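Local coordinates for glyoxylate-induced Protein (Pseudomonas aeruginosa, PDB 1SQ4), which is of uncertain function but belongs to the cupin superfamily as a double beta-barrel protein, possibly with ureidoglycine aminohydrolase activity, at residues V196-G201 / Q248-G253; V218-A223 / P255-Y260; D149-P154 / D186-M191; D190-I195 / D265-M270. One frame throughout, in Å; residues are numbered along the deposited sequence.

Interaction 1 (V196-G201 / Q248-G253)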
loop_
_atom_site.group_PDB
_atom_site.type_symbol
_atom_site.label_atom_id
_atom_site.label_comp_id
_atom_site.label_asym_id
_atom_site.label_seq_id
_atom_site.Cartn_x
_atom_site.Cartn_y
_atom_site.Cartn_z
ATOM N N VAL A 196 -0.805 -2.679 34.131
ATOM C CA VAL A 196 -2.185 -2.857 33.714
ATOM C C VAL A 196 -2.494 -4.354 33.764
ATOM O O VAL A 196 -1.763 -5.161 33.202
ATOM C CB VAL A 196 -2.380 -2.318 32.298
ATOM C CG1 VAL A 196 -3.845 -2.387 31.905
ATOM C CG2 VAL A 196 -1.861 -0.900 32.228
ATOM N N ASN A 197 -3.573 -4.712 34.451
ATOM C CA ASN A 197 -3.970 -6.102 34.593
ATOM C C ASN A 197 -5.248 -6.457 33.844
ATOM O O ASN A 197 -6.292 -5.829 34.043
ATOM C CB ASN A 197 -4.185 -6.435 36.059
ATOM C CG ASN A 197 -3.156 -5.817 36.946
ATOM O OD1 ASN A 197 -1.959 -6.045 36.786
ATOM N ND2 ASN A 197 -3.613 -5.021 37.896
ATOM N N PHE A 198 -5.152 -7.480 33.000
ATOM C CA PHE A 198 -6.285 -7.970 32.224
ATOM C C PHE A 198 -6.592 -9.418 32.599
ATOM O O PHE A 198 -5.750 -10.308 32.442
ATOM C CB PHE A 198 -6.000 -7.925 30.721
ATOM C CG PHE A 198 -6.015 -6.547 30.131
ATOM C CD1 PHE A 198 -4.855 -5.778 30.085
ATOM C CD2 PHE A 198 -7.188 -6.019 29.609
ATOM C CE1 PHE A 198 -4.863 -4.504 29.515
ATOM C CE2 PHE A 198 -7.212 -4.748 29.038
ATOM C CZ PHE A 198 -6.046 -3.990 28.993
ATOM N N GLU A 199 -7.801 -9.649 33.097
ATOM C CA GLU A 199 -8.241 -10.988 33.457
ATOM C C GLU A 199 -8.548 -11.712 32.154
ATOM O O GLU A 199 -8.840 -11.078 31.143
ATOM C CB GLU A 199 -9.502 -10.923 34.318
ATOM C CG GLU A 199 -9.243 -10.553 35.756
ATOM C CD GLU A 199 -8.476 -11.638 36.491
ATOM O OE1 GLU A 199 -9.015 -12.759 36.624
ATOM O OE2 GLU A 199 -7.336 -11.375 36.930
ATOM N N PRO A 200 -8.495 -13.051 32.162
ATOM C CA PRO A 200 -8.769 -13.851 30.963
ATOM C C PRO A 200 -10.196 -13.682 30.464
ATOM O O PRO A 200 -10.658 -14.433 29.607
ATOM C CB PRO A 200 -8.477 -15.273 31.429
ATOM C CG PRO A 200 -8.846 -15.228 32.873
ATOM C CD PRO A 200 -8.252 -13.921 33.327
ATOM N N GLY A 201 -10.879 -12.676 30.999
ATOM C CA GLY A 201 -12.254 -12.420 30.625
ATOM C C GLY A 201 -12.525 -12.237 29.145
ATOM O O GLY A 201 -12.115 -13.046 28.307
ATOM N N GLN A 248 -6.405 1.776 21.241
ATOM C CA GLN A 248 -5.954 0.571 21.931
ATOM C C GLN A 248 -7.108 -0.307 22.370
ATOM O O GLN A 248 -7.941 0.099 23.183
ATOM C CB GLN A 248 -5.151 0.946 23.168
ATOM C CG GLN A 248 -4.067 1.973 22.940
ATOM C CD GLN A 248 -3.278 2.221 24.201
ATOM O OE1 GLN A 248 -2.713 1.290 24.763
ATOM N NE2 GLN A 248 -3.237 3.466 24.659
ATOM N N ALA A 249 -7.151 -1.520 21.844
ATOM C CA ALA A 249 -8.198 -2.472 22.201
ATOM C C ALA A 249 -7.493 -3.747 22.589
ATOM O O ALA A 249 -6.461 -4.103 22.017
ATOM C CB ALA A 249 -9.103 -2.720 21.022
ATOM N N CYS A 250 -8.051 -4.448 23.554
ATOM C CA CYS A 250 -7.406 -5.658 23.989
ATOM C C CYS A 250 -8.320 -6.862 23.963
ATOM O O CYS A 250 -9.517 -6.749 24.197
ATOM C CB CYS A 250 -6.838 -5.464 25.392
ATOM S SG CYS A 250 -5.941 -6.904 25.964
ATOM N N TYR A 251 -7.744 -8.021 23.677
ATOM C CA TYR A 251 -8.518 -9.247 23.623
ATOM C C TYR A 251 -7.730 -10.305 24.380
ATOM O O TYR A 251 -7.127 -11.183 23.777
ATOM C CB TYR A 251 -8.710 -9.680 22.166
ATOM C CG TYR A 251 -10.024 -10.371 21.867
ATOM C CD1 TYR A 251 -11.117 -9.656 21.356
ATOM C CD2 TYR A 251 -10.176 -11.738 22.091
ATOM C CE1 TYR A 251 -12.334 -10.294 21.074
ATOM C CE2 TYR A 251 -11.382 -12.390 21.820
ATOM C CZ TYR A 251 -12.460 -11.669 21.313
ATOM O OH TYR A 251 -13.660 -12.327 21.083
ATOM N N SER A 252 -7.719 -10.210 25.703
ATOM C CA SER A 252 -6.986 -11.171 26.513
ATOM C C SER A 252 -7.830 -12.412 26.744
ATOM O O SER A 252 -8.761 -12.404 27.558
ATOM C CB SER A 252 -6.625 -10.563 27.857
ATOM O OG SER A 252 -7.796 -10.277 28.588
ATOM N N GLY A 253 -7.496 -13.479 26.027
ATOM C CA GLY A 253 -8.227 -14.725 26.167
ATOM C C GLY A 253 -7.392 -15.836 26.782
ATOM O O GLY A 253 -7.908 -16.926 27.032
#
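Cys250 and Phe198 meet in the interior of the second cupin barrel, where strand 248-251 of one sheet faces strand 191-198 of the other. The two strands do not pair here. They are joined face to face through side chains. Cys250 SG lies 4.0 Å from the centroid of the Phe198 ring, 12° off the ring normal, so the sulfur sits over the middle of one face. This is a sulfur-aromatic contact. Cys250 CB adds apolar packing at the far part of the ring, 3.7 Å from Phe198 CE2. The Phe198 ring also stacks with Trp176, and Ile204 packs on both it and Cys250. Tyr251 points the other way and packs on Val224 of the second subunit. Ser252 turns back toward 196-201. Its OG stands between its own backbone N and carbonyl carbon (chi1 64°), which directs the hydroxyl at the loop after strand 191-198. Ser252 OG donates to Glu199 O at 2.9 Å. The hydroxyl approaches from above the carbonyl plane, 36° out of it. The same OG touches Phe198 CB at 3.6 Å, so Ser252 meets both the Phe198 side chain and that loop. Gly253 closes the contact against the loop at Pro200 and Gly201. Its backbone N is hydrogen-bonded to Tyr251 OH of the second subunit, while its CA lies 4.2 Å from Pro200 O.

Interaction 2 (V218-A223 / P255-Y260)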
loop_
_atom_site.group_PDB
_atom_site.type_symbol
_atom_site.label_atom_id
_atom_site.label_comp_id
_atom_site.label_asym_id
_atom_site.label_seq_id
_atom_site.Cartn_x
_atom_site.Cartn_y
_atom_site.Cartn_z
ATOM N N VAL A 218 4.940 -6.182 28.142
ATOM C CA VAL A 218 4.178 -7.303 28.661
ATOM C C VAL A 218 4.988 -8.120 29.662
ATOM O O VAL A 218 5.991 -8.732 29.310
ATOM C CB VAL A 218 3.697 -8.215 27.519
ATOM C CG1 VAL A 218 2.735 -9.256 28.056
ATOM C CG2 VAL A 218 3.032 -7.375 26.442
ATOM N N LEU A 219 4.540 -8.119 30.912
ATOM C CA LEU A 219 5.211 -8.860 31.965
ATOM C C LEU A 219 4.754 -10.313 32.025
ATOM O O LEU A 219 5.538 -11.209 32.335
ATOM C CB LEU A 219 4.965 -8.215 33.336
ATOM C CG LEU A 219 5.716 -6.922 33.655
ATOM C CD1 LEU A 219 5.408 -6.478 35.069
ATOM C CD2 LEU A 219 7.210 -7.142 33.470
ATOM N N GLU A 220 3.487 -10.546 31.723
ATOM C CA GLU A 220 2.947 -11.884 31.792
ATOM C C GLU A 220 1.734 -12.084 30.923
ATOM O O GLU A 220 0.919 -11.177 30.758
ATOM C CB GLU A 220 2.579 -12.182 33.234
ATOM C CG GLU A 220 1.758 -13.414 33.435
ATOM C CD GLU A 220 1.306 -13.542 34.867
ATOM O OE1 GLU A 220 0.837 -12.521 35.424
ATOM O OE2 GLU A 220 1.415 -14.656 35.437
ATOM N N GLY A 221 1.612 -13.286 30.376
ATOM C CA GLY A 221 0.467 -13.601 29.554
ATOM C C GLY A 221 0.629 -13.388 28.069
ATOM O O GLY A 221 1.704 -13.085 27.553
ATOM N N LYS A 222 -0.482 -13.567 27.376
ATOM C CA LYS A 222 -0.543 -13.412 25.942
ATOM C C LYS A 222 -1.912 -12.824 25.646
ATOM O O LYS A 222 -2.838 -12.937 26.456
ATOM C CB LYS A 222 -0.384 -14.776 25.248
ATOM C CG LYS A 222 0.912 -15.513 25.597
ATOM C CD LYS A 222 1.456 -16.407 24.458
ATOM C CE LYS A 222 0.593 -17.638 24.157
ATOM N NZ LYS A 222 -0.716 -17.309 23.501
ATOM N N ALA A 223 -2.047 -12.180 24.496
ATOM C CA ALA A 223 -3.329 -11.604 24.122
ATOM C C ALA A 223 -3.281 -11.068 22.706
ATOM O O ALA A 223 -2.218 -10.984 22.095
ATOM C CB ALA A 223 -3.703 -10.497 25.094
ATOM N N PRO A 255 -5.268 -18.446 29.186
ATOM C CA PRO A 255 -5.763 -19.148 30.370
ATOM C C PRO A 255 -5.432 -18.400 31.664
ATOM O O PRO A 255 -6.216 -18.409 32.613
ATOM C CB PRO A 255 -5.082 -20.512 30.275
ATOM C CG PRO A 255 -3.780 -20.182 29.622
ATOM C CD PRO A 255 -4.176 -19.194 28.544
ATOM N N GLY A 256 -4.281 -17.734 31.691
ATOM C CA GLY A 256 -3.875 -17.000 32.882
ATOM C C GLY A 256 -4.117 -15.499 32.841
ATOM O O GLY A 256 -4.938 -15.005 32.063
ATOM N N ARG A 257 -3.413 -14.759 33.689
ATOM C CA ARG A 257 -3.580 -13.314 33.712
ATOM C C ARG A 257 -2.655 -12.678 32.674
ATOM O O ARG A 257 -1.562 -13.176 32.428
ATOM C CB ARG A 257 -3.284 -12.772 35.116
ATOM C CG ARG A 257 -3.927 -11.424 35.391
ATOM C CD ARG A 257 -4.069 -11.128 36.882
ATOM N NE ARG A 257 -2.781 -11.176 37.558
ATOM C CZ ARG A 257 -2.388 -10.324 38.501
ATOM N NH1 ARG A 257 -3.183 -9.339 38.898
ATOM N NH2 ARG A 257 -1.181 -10.452 39.036
ATOM N N PHE A 258 -3.106 -11.597 32.046
ATOM C CA PHE A 258 -2.307 -10.900 31.033
ATOM C C PHE A 258 -2.012 -9.515 31.568
ATOM O O PHE A 258 -2.936 -8.754 31.834
ATOM C CB PHE A 258 -3.090 -10.772 29.725
ATOM C CG PHE A 258 -2.443 -9.862 28.724
ATOM C CD1 PHE A 258 -1.227 -10.202 28.139
ATOM C CD2 PHE A 258 -3.042 -8.658 28.370
ATOM C CE1 PHE A 258 -0.614 -9.351 27.214
ATOM C CE2 PHE A 258 -2.437 -7.802 27.447
ATOM C CZ PHE A 258 -1.220 -8.152 26.866
ATOM N N ARG A 259 -0.745 -9.162 31.721
ATOM C CA ARG A 259 -0.467 -7.846 32.266
ATOM C C ARG A 259 0.825 -7.217 31.780
ATOM O O ARG A 259 1.763 -7.912 31.410
ATOM C CB ARG A 259 -0.513 -7.911 33.806
ATOM C CG ARG A 259 0.287 -9.049 34.454
ATOM C CD ARG A 259 -0.197 -9.386 35.880
ATOM N NE ARG A 259 -0.228 -8.232 36.780
ATOM C CZ ARG A 259 0.530 -8.100 37.864
ATOM N NH1 ARG A 259 1.389 -9.050 38.196
ATOM N NH2 ARG A 259 0.436 -7.011 38.616
ATOM N N TYR A 260 0.870 -5.893 31.749
ATOM C CA TYR A 260 2.071 -5.248 31.290
ATOM C C TYR A 260 2.443 -4.013 32.046
ATOM O O TYR A 260 1.593 -3.296 32.562
ATOM C CB TYR A 260 1.971 -4.914 29.808
ATOM C CG TYR A 260 0.740 -4.140 29.412
ATOM C CD1 TYR A 260 -0.278 -4.752 28.673
ATOM C CD2 TYR A 260 0.607 -2.781 29.718
ATOM C CE1 TYR A 260 -1.388 -4.036 28.244
ATOM C CE2 TYR A 260 -0.507 -2.054 29.287
ATOM C CZ TYR A 260 -1.494 -2.690 28.551
ATOM O OH TYR A 260 -2.584 -1.989 28.092
#
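Val218 and Tyr260 form a non-hydrogen-bonded antiparallel pair beside a classic beta bulge in the second cupin barrel. Val218 CA lies 3.4 Å from Tyr260 CB. Val218 CG1, placed anti to the backbone N (chi1 -172°), meets the Phe258 ring at CE1, 3.5 Å away. Leu219 and Glu220 then both face Arg259, which makes the bulge. Arg259 O accepts from two backbone donors, Leu219 N at 2.8 Å and Glu220 N at 3.2 Å. The second bond is the straighter, with an N-H...O angle of 163°. In return Arg259 N donates to Glu220 O. The Glu220 side chain runs out over strand 258-265, and its OE1 rests on the aliphatic part of Arg259, 3.3 Å from CD. The carboxylate and guanidinium do not form a salt bridge with each other. Glu220 OE2 is hydrogen-bonded to Ser5, and the Arg259 guanidinium is held by Glu161 and Asn197. Gly221 follows with a positive phi of 93°, a backbone shape that favours glycine, and its CA passes close to the Arg257 carbonyl. The chain thereby bends from strand 212-220 into strand 222-227. Lys222 points away from 255-260, but its backbone N comes near Phe258 CD1. Ala223 ends the walk with a CH-pi contact: its CB stands over the centre of the Phe258 ring, 3.6 Å from the centroid.

Interaction 3 (D149-P154 / D186-M191)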
loop_
_atom_site.group_PDB
_atom_site.type_symbol
_atom_site.label_atom_id
_atom_site.label_comp_id
_atom_site.label_asym_id
_atom_site.label_seq_id
_atom_site.Cartn_x
_atom_site.Cartn_y
_atom_site.Cartn_z
ATOM N N ASP A 149 7.972 25.213 40.244
ATOM C CA ASP A 149 7.994 26.073 41.407
ATOM C C ASP A 149 6.763 25.933 42.243
ATOM O O ASP A 149 5.648 26.012 41.732
ATOM C CB ASP A 149 8.128 27.541 41.018
ATOM C CG ASP A 149 9.561 27.953 40.822
ATOM O OD1 ASP A 149 9.911 29.097 41.209
ATOM O OD2 ASP A 149 10.340 27.135 40.282
ATOM N N GLY A 150 6.982 25.747 43.539
ATOM C CA GLY A 150 5.885 25.608 44.466
ATOM C C GLY A 150 5.615 24.158 44.737
ATOM O O GLY A 150 4.957 23.805 45.707
ATOM N N VAL A 151 6.117 23.300 43.866
ATOM C CA VAL A 151 5.907 21.886 44.064
ATOM C C VAL A 151 7.222 21.250 44.443
ATOM O O VAL A 151 8.211 21.369 43.722
ATOM C CB VAL A 151 5.362 21.239 42.805
ATOM C CG1 VAL A 151 5.086 19.774 43.062
ATOM C CG2 VAL A 151 4.088 21.959 42.381
ATOM N N PRO A 152 7.260 20.592 45.606
ATOM C CA PRO A 152 8.474 19.932 46.089
ATOM C C PRO A 152 8.754 18.620 45.370
ATOM O O PRO A 152 7.837 17.965 44.875
ATOM C CB PRO A 152 8.174 19.724 47.566
ATOM C CG PRO A 152 6.691 19.503 47.566
ATOM C CD PRO A 152 6.212 20.584 46.644
ATOM N N LEU A 153 10.024 18.238 45.317
ATOM C CA LEU A 153 10.422 16.988 44.669
ATOM C C LEU A 153 9.726 15.800 45.300
ATOM O O LEU A 153 9.430 15.798 46.497
ATOM C CB LEU A 153 11.915 16.766 44.807
ATOM C CG LEU A 153 12.857 17.794 44.216
ATOM C CD1 LEU A 153 14.201 17.607 44.867
ATOM C CD2 LEU A 153 12.946 17.637 42.709
ATOM N N PRO A 154 9.472 14.760 44.504
ATOM C CA PRO A 154 8.808 13.565 45.017
ATOM C C PRO A 154 9.757 12.799 45.917
ATOM O O PRO A 154 10.969 12.786 45.687
ATOM C CB PRO A 154 8.447 12.806 43.750
ATOM C CG PRO A 154 9.546 13.179 42.823
ATOM C CD PRO A 154 9.715 14.656 43.061
ATOM N N ASP A 186 -1.071 13.446 43.527
ATOM C CA ASP A 186 0.261 13.878 43.937
ATOM C C ASP A 186 0.972 14.571 42.776
ATOM O O ASP A 186 1.624 13.934 41.952
ATOM C CB ASP A 186 1.074 12.678 44.422
ATOM C CG ASP A 186 2.367 13.086 45.090
ATOM O OD1 ASP A 186 3.086 12.193 45.586
ATOM O OD2 ASP A 186 2.672 14.298 45.125
HETATM N N MSE A 187 0.839 15.888 42.735
HETATM C CA MSE A 187 1.417 16.690 41.686
HETATM C C MSE A 187 2.935 16.758 41.701
HETATM O O MSE A 187 3.535 17.379 40.838
HETATM C CB MSE A 187 0.823 18.095 41.742
HETATM C CG MSE A 187 0.208 18.537 40.427
HETATM SE SE MSE A 187 -1.122 17.287 39.728
HETATM C CE MSE A 187 -2.695 18.339 40.142
ATOM N N ARG A 188 3.559 16.119 42.682
ATOM C CA ARG A 188 5.010 16.121 42.772
ATOM C C ARG A 188 5.590 15.166 41.737
ATOM O O ARG A 188 6.701 15.366 41.255
ATOM C CB ARG A 188 5.448 15.706 44.171
ATOM C CG ARG A 188 5.095 16.711 45.253
ATOM C CD ARG A 188 5.636 16.246 46.600
ATOM N NE ARG A 188 4.994 15.001 47.011
ATOM C CZ ARG A 188 5.465 14.173 47.937
ATOM N NH1 ARG A 188 6.602 14.448 48.567
ATOM N NH2 ARG A 188 4.793 13.066 48.228
ATOM N N HIS A 189 4.841 14.121 41.399
ATOM C CA HIS A 189 5.299 13.169 40.402
ATOM C C HIS A 189 4.908 13.609 39.023
ATOM O O HIS A 189 3.761 13.996 38.782
ATOM C CB HIS A 189 4.710 11.791 40.628
ATOM C CG HIS A 189 5.483 10.968 41.592
ATOM N ND1 HIS A 189 5.178 10.915 42.933
ATOM C CD2 HIS A 189 6.589 10.206 41.428
ATOM C CE1 HIS A 189 6.062 10.159 43.553
ATOM N NE2 HIS A 189 6.933 9.717 42.659
ATOM N N ASP A 190 5.865 13.532 38.107
ATOM C CA ASP A 190 5.610 13.923 36.733
ATOM C C ASP A 190 5.609 12.706 35.817
ATOM O O ASP A 190 5.645 12.825 34.595
ATOM C CB ASP A 190 6.638 14.974 36.285
ATOM C CG ASP A 190 8.042 14.418 36.123
ATOM O OD1 ASP A 190 8.364 13.366 36.710
ATOM O OD2 ASP A 190 8.840 15.061 35.408
HETATM N N MSE A 191 5.545 11.529 36.420
HETATM C CA MSE A 191 5.525 10.300 35.648
HETATM C C MSE A 191 4.941 9.169 36.474
HETATM O O MSE A 191 5.110 9.116 37.693
HETATM C CB MSE A 191 6.934 9.896 35.221
HETATM C CG MSE A 191 7.762 9.312 36.348
HETATM SE SE MSE A 191 9.260 8.315 35.660
HETATM C CE MSE A 191 10.225 7.989 37.318
#
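Pro152, Pro154 and Val151 pack on Arg188 and His189, and these contacts are mainly apolar. Val151 CG1 reaches the backbone of 186-191, 3.7 Å from Arg188 CA. The aliphatic stem of Arg188 crosses the Pro152 ring at about a right angle, with Pro152 CG 3.6 Å from Arg188 CD. The same stem runs past the carbonyl oxygen of Pro152. Pro154 CD lies against the Arg188 carbonyl, 3.6 Å from Arg188 O. Pro154 also makes a CH-pi contact. Its CB is over one face of the His189 imidazole, 3.6 Å from the ring centroid and shifted toward the rim. The His189 ring meets Phe119 edge-to-face as well. Segment 186-191 is shaped by a type I beta turn from Asp186 to His189, combined with an Asx turn. It lies in the connection that leads into strand 191-198 of the second barrel. The polar bonds hold this turn together. Asp186 OD2 accepts from Arg188 N at 3.2 Å, from above the carboxylate plane. It also accepts from Arg188 NE at 3.1 Å, through its syn lone pair. Arg188 NH2 reaches Asp186 OD1, so the guanidinium grips the carboxylate side-on with two nitrogens. The remaining nitrogen, Arg188 NH1, forms a salt bridge with Glu155, just after 149-154. Val151 and the selenomethionine Met187 pack on Phe48 and Leu46 of the third subunit, respectively.

Interaction 4 (D190-I195 / D265-M270)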
loop_
_atom_site.group_PDB
_atom_site.type_symbol
_atom_site.label_atom_id
_atom_site.label_comp_id
_atom_site.label_asym_id
_atom_site.label_seq_id
_atom_site.Cartn_x
_atom_site.Cartn_y
_atom_site.Cartn_z
ATOM N N ASP A 190 5.865 13.532 38.107
ATOM C CA ASP A 190 5.610 13.923 36.733
ATOM C C ASP A 190 5.609 12.706 35.817
ATOM O O ASP A 190 5.645 12.825 34.595
ATOM C CB ASP A 190 6.638 14.974 36.285
ATOM C CG ASP A 190 8.042 14.418 36.123
ATOM O OD1 ASP A 190 8.364 13.366 36.710
ATOM O OD2 ASP A 190 8.840 15.061 35.408
HETATM N N MSE A 191 5.545 11.529 36.420
HETATM C CA MSE A 191 5.525 10.300 35.648
HETATM C C MSE A 191 4.941 9.169 36.474
HETATM O O MSE A 191 5.110 9.116 37.693
HETATM C CB MSE A 191 6.934 9.896 35.221
HETATM C CG MSE A 191 7.762 9.312 36.348
HETATM SE SE MSE A 191 9.260 8.315 35.660
HETATM C CE MSE A 191 10.225 7.989 37.318
ATOM N N HIS A 192 4.258 8.260 35.797
ATOM C CA HIS A 192 3.681 7.120 36.467
ATOM C C HIS A 192 4.192 5.871 35.766
ATOM O O HIS A 192 4.344 5.843 34.544
ATOM C CB HIS A 192 2.151 7.154 36.385
ATOM C CG HIS A 192 1.512 8.248 37.191
ATOM N ND1 HIS A 192 0.239 8.710 36.914
ATOM C CD2 HIS A 192 1.926 8.926 38.283
ATOM C CE1 HIS A 192 -0.096 9.622 37.807
ATOM N NE2 HIS A 192 0.905 9.775 38.651
ATOM N N VAL A 193 4.482 4.848 36.555
ATOM C CA VAL A 193 4.925 3.562 36.042
ATOM C C VAL A 193 4.012 2.589 36.780
ATOM O O VAL A 193 4.238 2.284 37.953
ATOM C CB VAL A 193 6.406 3.272 36.412
ATOM C CG1 VAL A 193 6.853 1.963 35.794
ATOM C CG2 VAL A 193 7.302 4.392 35.928
ATOM N N ASN A 194 2.955 2.138 36.111
ATOM C CA ASN A 194 2.004 1.201 36.724
ATOM C C ASN A 194 2.018 -0.122 35.975
ATOM O O ASN A 194 2.826 -0.326 35.076
ATOM C CB ASN A 194 0.574 1.748 36.676
ATOM C CG ASN A 194 0.491 3.220 37.036
ATOM O OD1 ASN A 194 0.935 3.642 38.112
ATOM N ND2 ASN A 194 -0.097 4.012 36.140
ATOM N N ILE A 195 1.122 -1.020 36.368
ATOM C CA ILE A 195 0.984 -2.308 35.718
ATOM C C ILE A 195 -0.491 -2.483 35.407
ATOM O O ILE A 195 -1.333 -2.416 36.303
ATOM C CB ILE A 195 1.428 -3.461 36.609
ATOM C CG1 ILE A 195 2.844 -3.214 37.105
ATOM C CG2 ILE A 195 1.373 -4.780 35.811
ATOM C CD1 ILE A 195 3.371 -4.316 37.996
ATOM N N ASP A 265 4.376 10.097 31.096
ATOM C CA ASP A 265 4.658 11.370 31.749
ATOM C C ASP A 265 3.333 12.104 31.931
ATOM O O ASP A 265 2.506 12.131 31.019
ATOM C CB ASP A 265 5.632 12.206 30.911
ATOM C CG ASP A 265 5.164 12.403 29.482
ATOM O OD1 ASP A 265 5.071 11.402 28.730
ATOM O OD2 ASP A 265 4.888 13.565 29.099
ATOM N N VAL A 266 3.145 12.701 33.110
ATOM C CA VAL A 266 1.903 13.387 33.442
ATOM C C VAL A 266 2.039 14.565 34.403
ATOM O O VAL A 266 3.134 14.926 34.821
ATOM C CB VAL A 266 0.924 12.400 34.083
ATOM C CG1 VAL A 266 0.484 11.351 33.065
ATOM C CG2 VAL A 266 1.596 11.727 35.271
ATOM N N ASN A 267 0.897 15.149 34.751
ATOM C CA ASN A 267 0.812 16.275 35.675
ATOM C C ASN A 267 1.699 17.449 35.329
ATOM O O ASN A 267 2.165 18.162 36.216
ATOM C CB ASN A 267 1.123 15.816 37.092
ATOM C CG ASN A 267 0.276 14.659 37.514
ATOM O OD1 ASN A 267 -0.813 14.464 37.001
ATOM N ND2 ASN A 267 0.769 13.879 38.458
ATOM N N ARG A 268 1.936 17.664 34.042
ATOM C CA ARG A 268 2.773 18.785 33.642
ATOM C C ARG A 268 2.265 19.409 32.343
ATOM O O ARG A 268 1.454 18.810 31.647
ATOM C CB ARG A 268 4.210 18.303 33.491
ATOM C CG ARG A 268 5.224 19.282 34.020
ATOM C CD ARG A 268 5.850 18.862 35.372
ATOM N NE ARG A 268 4.869 18.528 36.391
ATOM C CZ ARG A 268 5.163 18.180 37.643
ATOM N NH1 ARG A 268 4.184 17.881 38.486
ATOM N NH2 ARG A 268 6.420 18.138 38.063
ATOM N N HIS A 269 2.711 20.621 32.035
ATOM C CA HIS A 269 2.287 21.288 30.805
ATOM C C HIS A 269 2.947 20.588 29.632
ATOM O O HIS A 269 3.957 19.911 29.805
ATOM C CB HIS A 269 2.727 22.758 30.774
ATOM C CG HIS A 269 1.710 23.719 31.300
ATOM N ND1 HIS A 269 0.442 23.835 30.774
ATOM C CD2 HIS A 269 1.782 24.627 32.304
ATOM C CE1 HIS A 269 -0.226 24.769 31.428
ATOM N NE2 HIS A 269 0.567 25.263 32.363
HETATM N N MSE A 270 2.388 20.769 28.437
HETATM C CA MSE A 270 2.945 20.169 27.225
HETATM C C MSE A 270 4.135 21.000 26.740
HETATM O O MSE A 270 4.046 22.221 26.657
HETATM C CB MSE A 270 1.878 20.107 26.133
HETATM C CG MSE A 270 0.739 19.150 26.423
HETATM SE SE MSE A 270 1.309 17.293 26.554
HETATM C CE MSE A 270 1.428 17.168 28.476
#
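Asp190 O is approached by two groups of 265-270, one through a hydrogen bond and one through a weak CA-H...O contact. Val266 N donates the hydrogen bond to Asp190 O at 2.9 Å, from well above the carbonyl plane (61° out of it). Asp265 CA makes the weak contact to the same Asp190 O at 3.3 Å. Asp190 CA makes a similar contact with Val266 O. Beside these, Met191 and Asp265 form a non-hydrogen-bonded antiparallel pair. Val266 CG2 then rises over the His192 ring, 3.7 Å from its centroid and above its centre. This is a CH-pi contact, and the two side chains cross at about a right angle. Asn267 ND2 stands at 4.1 Å from His192 NE2, and is hydrogen-bonded to His189 O. Arg268 folds back on its own backbone. Its NE and NH1 both grip Asn267 O from one face of that carbonyl, NE at 2.7 Å. The bends at chi2 and chi3 bring the guanidinium there, and one of its faces lies against Asp190 CB, 3.6 Å from NH2. Arg268 NH1 also bonds Met187 O and NH2 bonds Gln146 O, while Asp190 OD2 is held by Lys143 and Gln146 N. A thiocyanate ion, probably from the crystallisation liquor, lies about 3 Å from the Arg268 side chain. The contact marks the end of antiparallel pairing between strands 191-198 and 258-265 of the second cupin barrel.

In the fold
Following the chain, interaction 3 comes first. It closes a loop between 149-154, which lies between strands 136-144 and 157-160 of the six-stranded sheet, and the turn before strand 191-198. Interaction 4 opens there, sharing Asp190 and Met191, and closes at 265-270, after strand 258-265. Interactions 1 and 2 are both nested inside this long loop. They cross each other: 196-201 and 218-223 open in turn, then 248-253 and 255-260 close them. Interaction 1 joins the two sheets of the second barrel, while interaction 2 pairs neighbouring strands of the larger sheet and reaches into the smaller one. Centres of interactions 2 and 3 are about 32 Å apart, on opposite sides of the chain's centre.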